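Local coordinates for protein MHP1 (Microbacterium liquefaciens, PDB 2JLN) that imports 5-aryl-substituted hydantoins across the membrane by sodium-dependent symport, preferring indolylmethyl and benzyl substituents and the L isomer, at residues 96-100 and 408-412. Sequence-based numbering, arbitrary orientation.
Sequences MPFGI and NWVAL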
loop_
_atom_site.group_PDB
_atom_site.type_symbol
_atom_site.label_atom_id
_atom_site.label_comp_id
_atom_site.label_asym_id
_atom_site.label_seq_id
_atom_site.Cartn_x
_atom_site.Cartn_y
_atom_site.Cartn_z
ATOM N N MET A 96 -11.290 -7.661 15.346
ATOM C CA MET A 96 -11.855 -6.820 16.379
ATOM C C MET A 96 -13.285 -6.329 16.051
ATOM O O MET A 96 -14.236 -6.749 16.694
ATOM C CB MET A 96 -10.886 -5.662 16.652
ATOM C CG MET A 96 -10.660 -5.336 18.118
ATOM S SD MET A 96 -8.917 -5.125 18.596
ATOM C CE MET A 96 -8.154 -4.303 17.177
ATOM N N PRO A 97 -13.452 -5.436 15.057
ATOM C CA PRO A 97 -14.815 -4.944 14.812
ATOM C C PRO A 97 -15.701 -5.962 14.084
ATOM O O PRO A 97 -16.826 -6.203 14.512
ATOM C CB PRO A 97 -14.581 -3.716 13.926
ATOM C CG PRO A 97 -13.337 -4.045 13.194
ATOM C CD PRO A 97 -12.470 -4.686 14.260
ATOM N N PHE A 98 -15.221 -6.540 12.989
ATOM C CA PHE A 98 -15.950 -7.634 12.344
ATOM C C PHE A 98 -15.667 -8.857 13.204
ATOM O O PHE A 98 -14.932 -8.738 14.185
ATOM C CB PHE A 98 -15.474 -7.801 10.908
ATOM C CG PHE A 98 -15.418 -6.506 10.160
ATOM C CD1 PHE A 98 -14.218 -5.857 9.958
ATOM C CD2 PHE A 98 -16.571 -5.906 9.715
ATOM C CE1 PHE A 98 -14.169 -4.659 9.290
ATOM C CE2 PHE A 98 -16.526 -4.694 9.050
ATOM C CZ PHE A 98 -15.329 -4.071 8.840
ATOM N N GLY A 99 -16.215 -10.027 12.913
ATOM C CA GLY A 99 -15.871 -11.136 13.805
ATOM C C GLY A 99 -14.445 -11.713 13.751
ATOM O O GLY A 99 -13.564 -11.235 13.063
ATOM N N ILE A 100 -14.201 -12.773 14.491
ATOM C CA ILE A 100 -12.999 -13.555 14.280
ATOM C C ILE A 100 -13.105 -14.250 12.922
ATOM O O ILE A 100 -12.092 -14.552 12.304
ATOM C CB ILE A 100 -12.810 -14.587 15.430
ATOM C CG1 ILE A 100 -12.261 -13.866 16.656
ATOM C CG2 ILE A 100 -11.933 -15.768 15.014
ATOM C CD1 ILE A 100 -11.936 -14.745 17.784
ATOM N N ASN A 408 -19.787 -10.676 13.268
ATOM C CA ASN A 408 -20.545 -9.574 13.862
ATOM C C ASN A 408 -21.495 -8.977 12.834
ATOM O O ASN A 408 -21.130 -8.035 12.141
ATOM C CB ASN A 408 -19.598 -8.502 14.433
ATOM C CG ASN A 408 -20.334 -7.221 14.881
ATOM O OD1 ASN A 408 -21.524 -7.029 14.604
ATOM N ND2 ASN A 408 -19.612 -6.342 15.560
ATOM N N TRP A 409 -22.708 -9.511 12.724
ATOM C CA TRP A 409 -23.603 -9.052 11.659
ATOM C C TRP A 409 -23.917 -7.561 11.723
ATOM O O TRP A 409 -24.073 -6.945 10.680
ATOM C CB TRP A 409 -24.878 -9.889 11.538
ATOM C CG TRP A 409 -24.592 -11.341 11.332
ATOM C CD1 TRP A 409 -24.537 -12.305 12.294
ATOM C CD2 TRP A 409 -24.292 -11.995 10.088
ATOM N NE1 TRP A 409 -24.230 -13.526 11.727
ATOM C CE2 TRP A 409 -24.073 -13.360 10.375
ATOM C CE3 TRP A 409 -24.176 -11.559 8.767
ATOM C CZ2 TRP A 409 -23.744 -14.293 9.386
ATOM C CZ3 TRP A 409 -23.870 -12.492 7.783
ATOM C CH2 TRP A 409 -23.654 -13.841 8.100
ATOM N N VAL A 410 -23.963 -6.960 12.910
ATOM C CA VAL A 410 -24.229 -5.521 12.967
ATOM C C VAL A 410 -23.154 -4.692 12.273
ATOM O O VAL A 410 -23.491 -3.694 11.627
ATOM C CB VAL A 410 -24.470 -4.994 14.381
ATOM C CG1 VAL A 410 -24.517 -3.451 14.381
ATOM C CG2 VAL A 410 -25.754 -5.582 14.928
ATOM N N ALA A 411 -21.879 -5.109 12.384
ATOM C CA ALA A 411 -20.730 -4.472 11.654
ATOM C C ALA A 411 -20.695 -4.659 10.115
ATOM O O ALA A 411 -20.438 -3.705 9.391
ATOM C CB ALA A 411 -19.396 -4.887 12.256
ATOM N N LEU A 412 -20.942 -5.879 9.626
ATOM C CA LEU A 412 -21.247 -6.096 8.204
ATOM C C LEU A 412 -22.476 -5.301 7.749
ATOM O O LEU A 412 -22.623 -4.992 6.572
ATOM C CB LEU A 412 -21.453 -7.580 7.899
ATOM C CG LEU A 412 -20.208 -8.414 8.223
ATOM C CD1 LEU A 412 -20.302 -9.842 7.698
ATOM C CD2 LEU A 412 -19.002 -7.714 7.625
#
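Asn408 uses both ends of its amide, one on each side of the contact. Its ND2 reaches across to the carbonyl oxygen of Pro97 at 3.0 Å, a weak hydrogen bond because the N-H...O angle is only 130°. Its OD1 turns back to its own helix and accepts from Ala411 N at 3.0 Å, a much straighter bond (162°), although the donor stands well above the carbonyl plane. CG is anti to the backbone N (chi1 171°), beside the carbonyl carbon; the second torsion then turns OD1 back to the helix and leaves ND2 facing Pro97.

The Pro97 oxygen also receives the methyl of Ala411, with CB 3.7 Å from O, so amide and methyl converge on one carbonyl. Beside it, Phe98 holds CG anti to its carbonyl carbon, and the end of the side chain comes nearer the helix than its start; the CD2 corner makes the contacts. There CD2 lies 3.7 Å from Leu412 CD2 and 3.9 Å from Ala411 CB; both methyls meet the ring obliquely. Close to Asn408 the main chains themselves approach, the Gly99 and Asn408 CA atoms being 4.9 Å apart. An alanine in place of Asn408 would remove the amide, and is likely to leave Ala411 N without its side-chain acceptor and the Pro97 carbonyl without this weak donor.

On the loop side, Pro97 also packs on Ile376 and Phe98 on Leu373, both of helix 371-384, while Asn408 touches Met445 of helix 429-448. OD1 accepting from the N-H three residues on is the signature of an asparagine N-cap, here at the start of helix 409-423. In this all-helical permease the residue that caps the start of transmembrane helix 11 also links it, through its ND2, to the loop preceding helix 104-137, away from the sodium and substrate sites.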